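Local coordinates for CCMAN5 (PDB 2XSG), which probably hydrolyses alpha-mannosides as a family 92 glycoside hydrolase with a bound calcium ion, and enables mannose-6-phosphate modification of yeast-produced human lysosomal enzymes, at residues 18-23 and 51-56; 23-28 and 46-51; 453-458 and 530-535; 510-515 and 537-542. One frame throughout, in Å; residues are numbered along the deposited sequence.

Contact 1: 18-23 and 51-56; sequences GTEGDF and GYDYAQ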
# COMPACT_ATOMS: atom_id res chain seq x y z
N GLY A 18 11.49 5.63 -4.04
CA GLY A 18 10.51 4.88 -4.83
C GLY A 18 9.77 5.68 -5.91
O GLY A 18 8.84 5.16 -6.52
N THR A 19 10.19 6.93 -6.15
CA THR A 19 9.51 7.82 -7.12
C THR A 19 10.15 7.84 -8.53
O THR A 19 9.70 8.59 -9.41
CB THR A 19 9.41 9.26 -6.60
OG1 THR A 19 10.73 9.82 -6.46
CG2 THR A 19 8.66 9.31 -5.23
N GLU A 20 11.19 7.04 -8.74
CA GLU A 20 11.80 6.93 -10.08
C GLU A 20 11.18 5.78 -10.87
O GLU A 20 11.04 4.67 -10.35
CB GLU A 20 13.32 6.76 -10.01
CG GLU A 20 14.00 6.73 -11.40
CD GLU A 20 15.46 7.16 -11.37
OE1 GLU A 20 15.87 7.81 -10.40
OE2 GLU A 20 16.20 6.87 -12.34
N GLY A 21 10.80 6.06 -12.11
CA GLY A 21 10.50 5.04 -13.11
C GLY A 21 9.63 3.93 -12.59
O GLY A 21 8.62 4.19 -11.97
N ASP A 22 10.05 2.68 -12.82
CA ASP A 22 9.31 1.50 -12.38
C ASP A 22 9.97 0.87 -11.14
O ASP A 22 10.11 -0.35 -11.07
CB ASP A 22 9.20 0.47 -13.53
CG ASP A 22 8.10 -0.57 -13.30
OD1 ASP A 22 7.21 -0.36 -12.43
OD2 ASP A 22 8.11 -1.61 -13.98
N PHE A 23 10.36 1.71 -10.18
CA PHE A 23 11.08 1.24 -8.98
C PHE A 23 10.27 1.48 -7.69
O PHE A 23 10.80 1.94 -6.67
CB PHE A 23 12.49 1.86 -8.88
CG PHE A 23 13.40 1.52 -10.05
CD1 PHE A 23 14.27 0.43 -9.98
CD2 PHE A 23 13.39 2.30 -11.21
CE1 PHE A 23 15.13 0.11 -11.06
CE2 PHE A 23 14.23 2.00 -12.30
CZ PHE A 23 15.10 0.89 -12.22
N GLY A 51 2.05 9.66 -11.31
CA GLY A 51 2.08 10.91 -12.06
C GLY A 51 3.40 11.65 -11.93
O GLY A 51 3.56 12.70 -12.53
N TYR A 52 4.35 11.10 -11.16
CA TYR A 52 5.69 11.71 -11.01
C TYR A 52 6.80 10.69 -11.20
O TYR A 52 6.90 9.70 -10.47
CB TYR A 52 5.80 12.35 -9.61
CG TYR A 52 7.14 12.96 -9.26
CD1 TYR A 52 8.22 12.16 -8.85
CD2 TYR A 52 7.32 14.34 -9.29
CE1 TYR A 52 9.45 12.72 -8.51
CE2 TYR A 52 8.53 14.92 -8.94
CZ TYR A 52 9.60 14.10 -8.55
OH TYR A 52 10.80 14.70 -8.21
N ASP A 53 7.64 10.91 -12.21
CA ASP A 53 8.86 10.10 -12.37
C ASP A 53 10.08 10.96 -12.06
O ASP A 53 10.34 11.96 -12.75
CB ASP A 53 8.94 9.49 -13.78
CG ASP A 53 10.32 8.91 -14.10
OD1 ASP A 53 11.12 8.62 -13.17
OD2 ASP A 53 10.61 8.73 -15.30
N TYR A 54 10.85 10.54 -11.05
CA TYR A 54 12.05 11.29 -10.58
C TYR A 54 13.04 11.62 -11.71
O TYR A 54 13.74 12.65 -11.66
CB TYR A 54 12.79 10.54 -9.46
CG TYR A 54 13.79 11.39 -8.68
CD1 TYR A 54 15.14 11.50 -9.07
CD2 TYR A 54 13.37 12.14 -7.56
CE1 TYR A 54 16.04 12.31 -8.35
CE2 TYR A 54 14.27 12.95 -6.84
CZ TYR A 54 15.58 13.03 -7.24
OH TYR A 54 16.44 13.82 -6.52
N ALA A 55 13.12 10.73 -12.70
CA ALA A 55 14.09 10.86 -13.78
C ALA A 55 13.74 11.99 -14.74
O ALA A 55 14.60 12.37 -15.55
CB ALA A 55 14.26 9.54 -14.54
N GLN A 56 12.52 12.54 -14.65
CA GLN A 56 12.07 13.59 -15.58
C GLN A 56 12.59 14.98 -15.20
O GLN A 56 13.22 15.17 -14.15
CB GLN A 56 10.55 13.60 -15.70
CG GLN A 56 9.91 12.29 -16.09
CD GLN A 56 10.30 11.83 -17.47
OE1 GLN A 56 10.13 12.56 -18.45
NE2 GLN A 56 10.79 10.61 -17.58
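Thr-19 and Glu-20 lie against Tyr-54 where two irregular loops of the N-terminal domain meet, one before and one after strand 40-44. Tyr-54 N donates to Thr-19 O at 2.8 Å, coming from above the carbonyl plane, and the same oxygen receives a CA-H...O contact from Asp-53. Thr-19 OG1, bonded to Phe-16 O, sits at the edge of the Tyr-52 ring and 3.7 Å from Tyr-54 CD2. Beside it, Glu-20 CB meets Tyr-54 CB at 3.9 Å. With CG anti to the backbone N (chi1 -176°) and an extended chain beyond, Glu-20 passes obliquely by Tyr-54, its carboxylate turned only 9° from the ring plane. Glu-20 OE2 comes within 4.0 Å of Ala-55 CB and forms a salt bridge with Arg-653.

The type II' turn from Glu-20 to Phe-23 presents Gly-21 N to Asp-53 OD1 at 2.8 Å. This oxygen also accepts from Ala-55 N in an Asx turn, the two donors reaching it from opposite faces of the carboxylate. Gln-56 NE2 bonds to OD2.

Three N-H donors thus fix the rotation of the Asp-53 carboxylate and would probably favour its ionised form. The carboxylate of Glu-20 is nearby, with OE2 5.4 Å from Asp-53 OD1, but the repulsion is likely to be offset by Arg-653.

Contact 2: 23-28 and 46-51; sequences FGNDMP and GRNNTG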
# COMPACT_ATOMS: atom_id res chain seq x y z
N PHE A 23 10.36 1.71 -10.18
CA PHE A 23 11.08 1.24 -8.98
C PHE A 23 10.27 1.48 -7.69
O PHE A 23 10.80 1.94 -6.67
CB PHE A 23 12.49 1.86 -8.88
CG PHE A 23 13.40 1.52 -10.05
CD1 PHE A 23 14.27 0.43 -9.98
CD2 PHE A 23 13.39 2.30 -11.21
CE1 PHE A 23 15.13 0.11 -11.06
CE2 PHE A 23 14.23 2.00 -12.30
CZ PHE A 23 15.10 0.89 -12.22
N GLY A 24 8.98 1.16 -7.74
CA GLY A 24 8.14 1.29 -6.55
C GLY A 24 6.77 1.89 -6.80
O GLY A 24 5.82 1.52 -6.13
N ASN A 25 6.68 2.82 -7.76
CA ASN A 25 5.44 3.54 -8.08
C ASN A 25 4.84 4.30 -6.91
O ASN A 25 3.63 4.36 -6.75
CB ASN A 25 4.43 2.64 -8.80
CG ASN A 25 4.79 2.44 -10.27
OD1 ASN A 25 4.86 3.41 -11.04
ND2 ASN A 25 5.03 1.19 -10.67
N ASP A 26 5.71 4.88 -6.08
CA ASP A 26 5.28 5.77 -5.00
C ASP A 26 5.38 7.24 -5.41
O ASP A 26 5.97 7.58 -6.45
CB ASP A 26 6.11 5.51 -3.74
CG ASP A 26 5.62 4.29 -2.98
OD1 ASP A 26 4.37 4.06 -2.91
OD2 ASP A 26 6.49 3.56 -2.47
N MET A 27 4.81 8.10 -4.59
CA MET A 27 4.68 9.51 -4.93
C MET A 27 5.37 10.43 -3.91
O MET A 27 5.40 10.11 -2.73
CB MET A 27 3.19 9.88 -5.04
CG MET A 27 2.43 9.82 -3.71
SD MET A 27 0.65 9.93 -3.96
CE MET A 27 0.30 8.23 -4.47
N PRO A 28 5.90 11.57 -4.37
CA PRO A 28 6.39 12.56 -3.42
C PRO A 28 5.27 13.50 -2.91
O PRO A 28 5.55 14.45 -2.19
CB PRO A 28 7.39 13.35 -4.25
CG PRO A 28 6.77 13.36 -5.62
CD PRO A 28 6.10 12.00 -5.77
N GLY A 46 7.14 11.95 -19.30
CA GLY A 46 7.09 10.65 -18.60
C GLY A 46 6.63 10.83 -17.16
O GLY A 46 6.72 11.91 -16.59
N ARG A 47 6.11 9.75 -16.58
CA ARG A 47 5.65 9.75 -15.21
C ARG A 47 5.75 8.33 -14.69
O ARG A 47 5.86 7.39 -15.48
CB ARG A 47 4.19 10.25 -15.12
CG ARG A 47 3.13 9.42 -15.92
CD ARG A 47 1.75 10.02 -15.75
NE ARG A 47 0.66 9.24 -16.33
CZ ARG A 47 0.02 8.22 -15.74
NH1 ARG A 47 0.36 7.79 -14.54
NH2 ARG A 47 -0.97 7.63 -16.38
N ASN A 48 5.71 8.15 -13.38
CA ASN A 48 5.37 6.83 -12.85
C ASN A 48 3.84 6.69 -12.73
O ASN A 48 3.10 7.55 -13.19
CB ASN A 48 6.18 6.47 -11.58
CG ASN A 48 5.64 7.10 -10.31
OD1 ASN A 48 4.65 7.83 -10.30
ND2 ASN A 48 6.29 6.78 -9.19
N ASN A 49 3.36 5.59 -12.17
CA ASN A 49 1.91 5.38 -12.10
C ASN A 49 1.19 6.47 -11.31
O ASN A 49 0.02 6.76 -11.56
CB ASN A 49 1.57 3.98 -11.54
CG ASN A 49 2.04 2.87 -12.45
OD1 ASN A 49 2.11 1.70 -12.04
ND2 ASN A 49 2.40 3.22 -13.67
N THR A 50 1.90 7.10 -10.37
CA THR A 50 1.28 8.16 -9.57
C THR A 50 1.21 9.49 -10.29
O THR A 50 0.41 10.34 -9.92
CB THR A 50 1.97 8.38 -8.22
OG1 THR A 50 3.17 9.15 -8.38
CG2 THR A 50 2.24 7.03 -7.52
N GLY A 51 2.05 9.66 -11.31
CA GLY A 51 2.08 10.91 -12.06
C GLY A 51 3.40 11.65 -11.93
O GLY A 51 3.56 12.70 -12.53
O HOH W 1 8.18 4.71 -9.19
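The amides of Asn-25 and Asn-49 stack face on face, their planes 6° apart and Asn-25 CG 3.5 Å from Asn-49 CG. Asn-25 uses its oxygen as well: Asn-49 N donates to OD1 at 2.9 Å in a nearly straight bond (169°), while ND2 is held by Asp-660. The Asn-25 side chain is about 9 Å from the bound calcium ion. The amide of Asn-48 works through its edges. Asp-26 O lies in its plane, 2.9 Å from Asn-48 ND2, and a water accepts from both Asn-48 ND2 and Asn-25 N. At the other end of this amide, Asn-48 OD1 takes the Thr-50 hydroxyl in the carbonyl plane, on a lone pair, with OG1 at 2.8 Å, and Thr-50 N from above, an Asx turn at the start of the type I turn from Asn-48 to Gly-51. A chi1 of 80° sets CG between the backbone N and the carbonyl carbon, where the group can serve its own turn and the facing loop together. Replacing Asn-48 by an alanine would probably leave Asp-26 O without its donor and the Thr-50 hydroxyl without an acceptor in the turn. Further along, Met-27 CB touches Thr-50 OG1 at 3.4 Å, and the bent methionine chain brings Met-27 CE to 3.8 Å from Thr-50 CG2.

Asn-661 holds Asp-26. The buried junction rests on strand 40-44, whose Asn-40 bonds to Thr-50 OG1 and touches Met-27, and Arg-317 of helix 306-318 bonds to Met-27 O.

Contact 3: 453-458 and 530-535; sequences GNPGAS and EAAGLY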
# COMPACT_ATOMS: atom_id res chain seq x y z
N GLY A 453 -6.60 -28.17 -12.86
CA GLY A 453 -5.59 -27.38 -13.57
C GLY A 453 -5.34 -25.96 -13.06
O GLY A 453 -4.66 -25.16 -13.72
N ASN A 454 -5.88 -25.63 -11.89
CA ASN A 454 -5.75 -24.27 -11.35
C ASN A 454 -5.29 -24.29 -9.88
O ASN A 454 -6.07 -24.01 -8.98
CB ASN A 454 -7.06 -23.48 -11.53
CG ASN A 454 -6.87 -21.97 -11.44
OD1 ASN A 454 -5.95 -21.47 -10.81
ND2 ASN A 454 -7.77 -21.23 -12.08
N PRO A 455 -4.01 -24.63 -9.64
CA PRO A 455 -3.54 -24.73 -8.25
C PRO A 455 -3.63 -23.39 -7.51
O PRO A 455 -3.82 -23.37 -6.30
CB PRO A 455 -2.08 -25.21 -8.40
CG PRO A 455 -1.69 -24.81 -9.78
CD PRO A 455 -2.94 -24.94 -10.60
N GLY A 456 -3.52 -22.28 -8.24
CA GLY A 456 -3.54 -20.95 -7.64
C GLY A 456 -4.89 -20.61 -7.04
O GLY A 456 -4.96 -20.12 -5.91
N ALA A 457 -5.96 -20.85 -7.80
CA ALA A 457 -7.30 -20.58 -7.33
C ALA A 457 -7.65 -21.46 -6.11
O ALA A 457 -8.36 -21.01 -5.21
CB ALA A 457 -8.32 -20.79 -8.47
N SER A 458 -7.14 -22.70 -6.11
CA SER A 458 -7.36 -23.64 -5.00
C SER A 458 -6.74 -23.16 -3.70
O SER A 458 -7.45 -23.04 -2.70
CB SER A 458 -6.85 -25.05 -5.33
OG SER A 458 -7.54 -25.61 -6.45
N GLU A 530 4.53 -17.89 -13.74
CA GLU A 530 3.20 -18.02 -14.33
C GLU A 530 2.88 -19.30 -15.11
O GLU A 530 2.03 -19.32 -15.99
CB GLU A 530 2.83 -16.74 -15.11
CG GLU A 530 2.71 -15.56 -14.16
CD GLU A 530 2.20 -14.29 -14.82
OE1 GLU A 530 2.54 -14.06 -15.99
OE2 GLU A 530 1.48 -13.51 -14.14
N ALA A 531 3.55 -20.39 -14.75
CA ALA A 531 3.17 -21.71 -15.25
C ALA A 531 1.89 -22.11 -14.51
O ALA A 531 1.52 -21.48 -13.53
CB ALA A 531 4.29 -22.73 -15.00
N ALA A 532 1.21 -23.14 -15.02
CA ALA A 532 0.03 -23.75 -14.35
C ALA A 532 -1.12 -22.79 -13.99
O ALA A 532 -1.81 -23.00 -12.96
CB ALA A 532 0.48 -24.56 -13.13
N GLY A 533 -1.33 -21.77 -14.81
CA GLY A 533 -2.42 -20.81 -14.62
C GLY A 533 -2.21 -19.82 -13.48
O GLY A 533 -3.13 -19.09 -13.12
N LEU A 534 -1.00 -19.79 -12.92
CA LEU A 534 -0.70 -18.95 -11.75
C LEU A 534 -0.53 -17.47 -12.08
O LEU A 534 0.00 -17.11 -13.13
CB LEU A 534 0.56 -19.43 -11.03
CG LEU A 534 0.60 -20.80 -10.35
CD1 LEU A 534 2.01 -21.06 -9.89
CD2 LEU A 534 -0.36 -20.88 -9.18
N TYR A 535 -0.95 -16.63 -11.14
CA TYR A 535 -0.80 -15.19 -11.30
C TYR A 535 0.41 -14.62 -10.57
O TYR A 535 0.49 -14.69 -9.33
CB TYR A 535 -2.09 -14.48 -10.88
CG TYR A 535 -3.11 -14.47 -12.00
CD1 TYR A 535 -3.27 -13.33 -12.81
CD2 TYR A 535 -3.91 -15.60 -12.27
CE1 TYR A 535 -4.20 -13.32 -13.86
CE2 TYR A 535 -4.83 -15.59 -13.30
CZ TYR A 535 -4.97 -14.46 -14.10
OH TYR A 535 -5.88 -14.44 -15.14
O HOH W 2 -3.06 -21.68 -10.95
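The N-capped start of helix 455-474, in the catalytic domain, packs here against a turn of the long loop between strand 508-512 and helix 539-542, with Pro-455 and Gly-456 meeting Ala-532 and Leu-534. No direct hydrogen bond crosses. The cap lies within the helix segment: Asn-454 OD1 accepts from Ala-457 N at 3.1 Å, the donor standing above the amide plane.

On the loop side, Ala-532 and Gly-533 both have positive phi, bending the chain so that Leu-534 N bonds back to Ala-531 O. The bend sets Ala-532 CB 4.0 Å from Pro-455 CG and brings Ala-532 O to 3.3 Å from Pro-455 CD. With CG beside its own backbone N (chi1 -65°), Leu-534 sends CD2 over the backbone of Gly-456, 3.5 Å from CA. A CB on Gly-456 would point toward this methyl and probably crowd it. Pro-514 touches both Pro-455 and Ala-532, and Leu-539 of helix 539-542 touches Pro-455 and Leu-534.

One water joins the polar groups of the two segments: it accepts from Gly-456 N at 2.8 Å, and donates to Asn-454 OD1 and, across the contact, to Ala-532 O at 2.7 Å.

Contact 4: 510-515 and 537-542; sequences GLLTPR and GTLWQY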
# COMPACT_ATOMS: atom_id res chain seq x y z
N GLY A 510 7.34 -33.09 -1.45
CA GLY A 510 6.09 -32.77 -2.11
C GLY A 510 5.92 -31.28 -2.35
O GLY A 510 6.29 -30.46 -1.51
N LEU A 511 5.32 -30.94 -3.48
CA LEU A 511 5.13 -29.53 -3.87
C LEU A 511 3.80 -29.32 -4.57
O LEU A 511 3.34 -30.19 -5.33
CB LEU A 511 6.23 -29.07 -4.82
CG LEU A 511 7.69 -29.04 -4.42
CD1 LEU A 511 8.49 -28.65 -5.66
CD2 LEU A 511 7.93 -28.08 -3.28
N LEU A 512 3.21 -28.16 -4.34
CA LEU A 512 2.04 -27.72 -5.07
C LEU A 512 2.27 -27.95 -6.56
O LEU A 512 3.27 -27.49 -7.12
CB LEU A 512 1.78 -26.24 -4.80
CG LEU A 512 0.58 -25.59 -5.50
CD1 LEU A 512 -0.77 -26.12 -4.95
CD2 LEU A 512 0.64 -24.08 -5.36
N THR A 513 1.33 -28.66 -7.18
CA THR A 513 1.39 -29.07 -8.59
C THR A 513 -0.04 -29.06 -9.19
O THR A 513 -0.98 -29.48 -8.53
CB THR A 513 1.99 -30.50 -8.71
OG1 THR A 513 3.26 -30.53 -8.07
CG2 THR A 513 2.18 -30.93 -10.15
N PRO A 514 -0.21 -28.56 -10.44
CA PRO A 514 -1.54 -28.62 -11.02
C PRO A 514 -2.00 -30.09 -11.20
O PRO A 514 -1.19 -30.98 -11.51
CB PRO A 514 -1.37 -27.93 -12.37
CG PRO A 514 0.08 -28.18 -12.72
CD PRO A 514 0.77 -28.02 -11.40
N ARG A 515 -3.29 -30.31 -11.01
CA ARG A 515 -3.85 -31.66 -11.05
C ARG A 515 -5.08 -31.66 -11.92
O ARG A 515 -5.95 -30.80 -11.79
CB ARG A 515 -4.21 -32.10 -9.64
CG ARG A 515 -4.06 -33.59 -9.40
CD ARG A 515 -4.64 -33.99 -8.04
NE ARG A 515 -4.50 -35.43 -7.83
CZ ARG A 515 -4.59 -36.05 -6.66
NH1 ARG A 515 -4.82 -35.37 -5.54
NH2 ARG A 515 -4.44 -37.37 -6.61
N GLY A 537 3.52 -15.45 -10.19
CA GLY A 537 4.45 -16.29 -9.44
C GLY A 537 4.62 -17.71 -9.95
O GLY A 537 4.07 -18.08 -11.00
N THR A 538 5.38 -18.49 -9.18
CA THR A 538 5.75 -19.85 -9.54
C THR A 538 5.13 -20.81 -8.54
O THR A 538 4.70 -20.40 -7.46
CB THR A 538 7.28 -20.05 -9.46
OG1 THR A 538 7.68 -20.08 -8.09
CG2 THR A 538 8.05 -18.96 -10.19
N LEU A 539 5.12 -22.09 -8.89
CA LEU A 539 4.63 -23.13 -7.97
C LEU A 539 5.42 -23.17 -6.65
O LEU A 539 4.82 -23.27 -5.59
CB LEU A 539 4.56 -24.50 -8.66
CG LEU A 539 3.45 -24.57 -9.72
CD1 LEU A 539 3.74 -25.64 -10.74
CD2 LEU A 539 2.07 -24.76 -9.11
N TRP A 540 6.75 -23.08 -6.70
CA TRP A 540 7.56 -23.00 -5.47
C TRP A 540 7.13 -21.85 -4.56
O TRP A 540 7.15 -21.98 -3.33
CB TRP A 540 9.03 -22.83 -5.79
CG TRP A 540 9.78 -24.10 -6.04
CD1 TRP A 540 10.10 -24.63 -7.24
CD2 TRP A 540 10.33 -24.98 -5.04
NE1 TRP A 540 10.81 -25.80 -7.06
CE2 TRP A 540 10.97 -26.03 -5.72
CE3 TRP A 540 10.34 -24.98 -3.64
CZ2 TRP A 540 11.61 -27.07 -5.06
CZ3 TRP A 540 10.99 -26.02 -2.98
CH2 TRP A 540 11.61 -27.06 -3.70
N GLN A 541 6.74 -20.72 -5.16
CA GLN A 541 6.35 -19.53 -4.41
C GLN A 541 4.93 -19.68 -3.84
O GLN A 541 4.67 -19.41 -2.66
CB GLN A 541 6.50 -18.28 -5.29
CG GLN A 541 7.98 -17.96 -5.63
CD GLN A 541 8.16 -17.07 -6.86
OE1 GLN A 541 7.18 -16.62 -7.47
NE2 GLN A 541 9.42 -16.82 -7.24
N TYR A 542 4.01 -20.13 -4.70
CA TYR A 542 2.65 -20.45 -4.27
C TYR A 542 2.54 -21.69 -3.38
O TYR A 542 1.55 -21.83 -2.66
CB TYR A 542 1.74 -20.63 -5.49
CG TYR A 542 1.12 -19.36 -6.00
CD1 TYR A 542 1.79 -18.54 -6.91
CD2 TYR A 542 -0.15 -19.00 -5.60
CE1 TYR A 542 1.19 -17.37 -7.39
CE2 TYR A 542 -0.75 -17.84 -6.07
CZ TYR A 542 -0.08 -17.04 -6.97
OH TYR A 542 -0.73 -15.91 -7.40
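A buried apolar core forms where the end of strand 508-512 meets the short helix 539-542, with Leu-511 and Leu-512 facing Trp-540 and Leu-539. Both methyls of Leu-511 lie over one face of the indole. CD2 of Leu-511 makes a CH-pi contact with the six-membered ring, 3.8 Å from its centroid and 16° off the normal, while Leu-511 CD1 sits nearer the rim, 3.5 Å from Trp-540 CZ2. The CB of Trp-540 starts away from the strand, but its torsions (chi1 -86°, chi2 99°) swing the ring back to present this face. An alanine in place of Trp-540 would probably leave both Leu-511 methyls without the surface they rest on and open a gap beside the strand.

Leu-539 crosses Leu-512 at about a right angle, with Leu-539 CD2 4.0 Å from Leu-512 CG and 3.6 Å from Leu-512 O, and reaches CD1 to Pro-514 CD at 3.9 Å. Leu-512 CD2 meets Tyr-542 CB at 3.6 Å, near the base of that side chain; the phenol OH bonds to Tyr-535 O. Thr-538 and Gln-541 close the helix start with a capping box, each side chain accepting from the other's backbone N.

Helix 455-474 adds Pro-455, which touches Leu-512, Pro-514 and Leu-539. Leu-495 of helix 478-495 packs on Leu-512, and the strand itself pairs with strand 496-497.

From the N terminus, contact 1 joins the loops before and after strand 40-44, and contact 2 closes a shorter loop within that span, around the same strand. The two share Phe-23 and Gly-51, touch directly, and have centres 5 Å apart. Both belong to the N-terminal domain of the family, yet Arg-653 and Asp-660 tie them to loops late in the chain. Contacts 3 and 4 come later, in the catalytic domain, centres at least 30 Å from the first pair. Their segments alternate along the chain, so the loops cross: 453-458 meets 530-535, and 510-515 meets 537-542. Tyr-535 and Tyr-542, with Leu-534 and Leu-539, join the two, binding helix 455-474, strand 508-512 and helix 539-542 together.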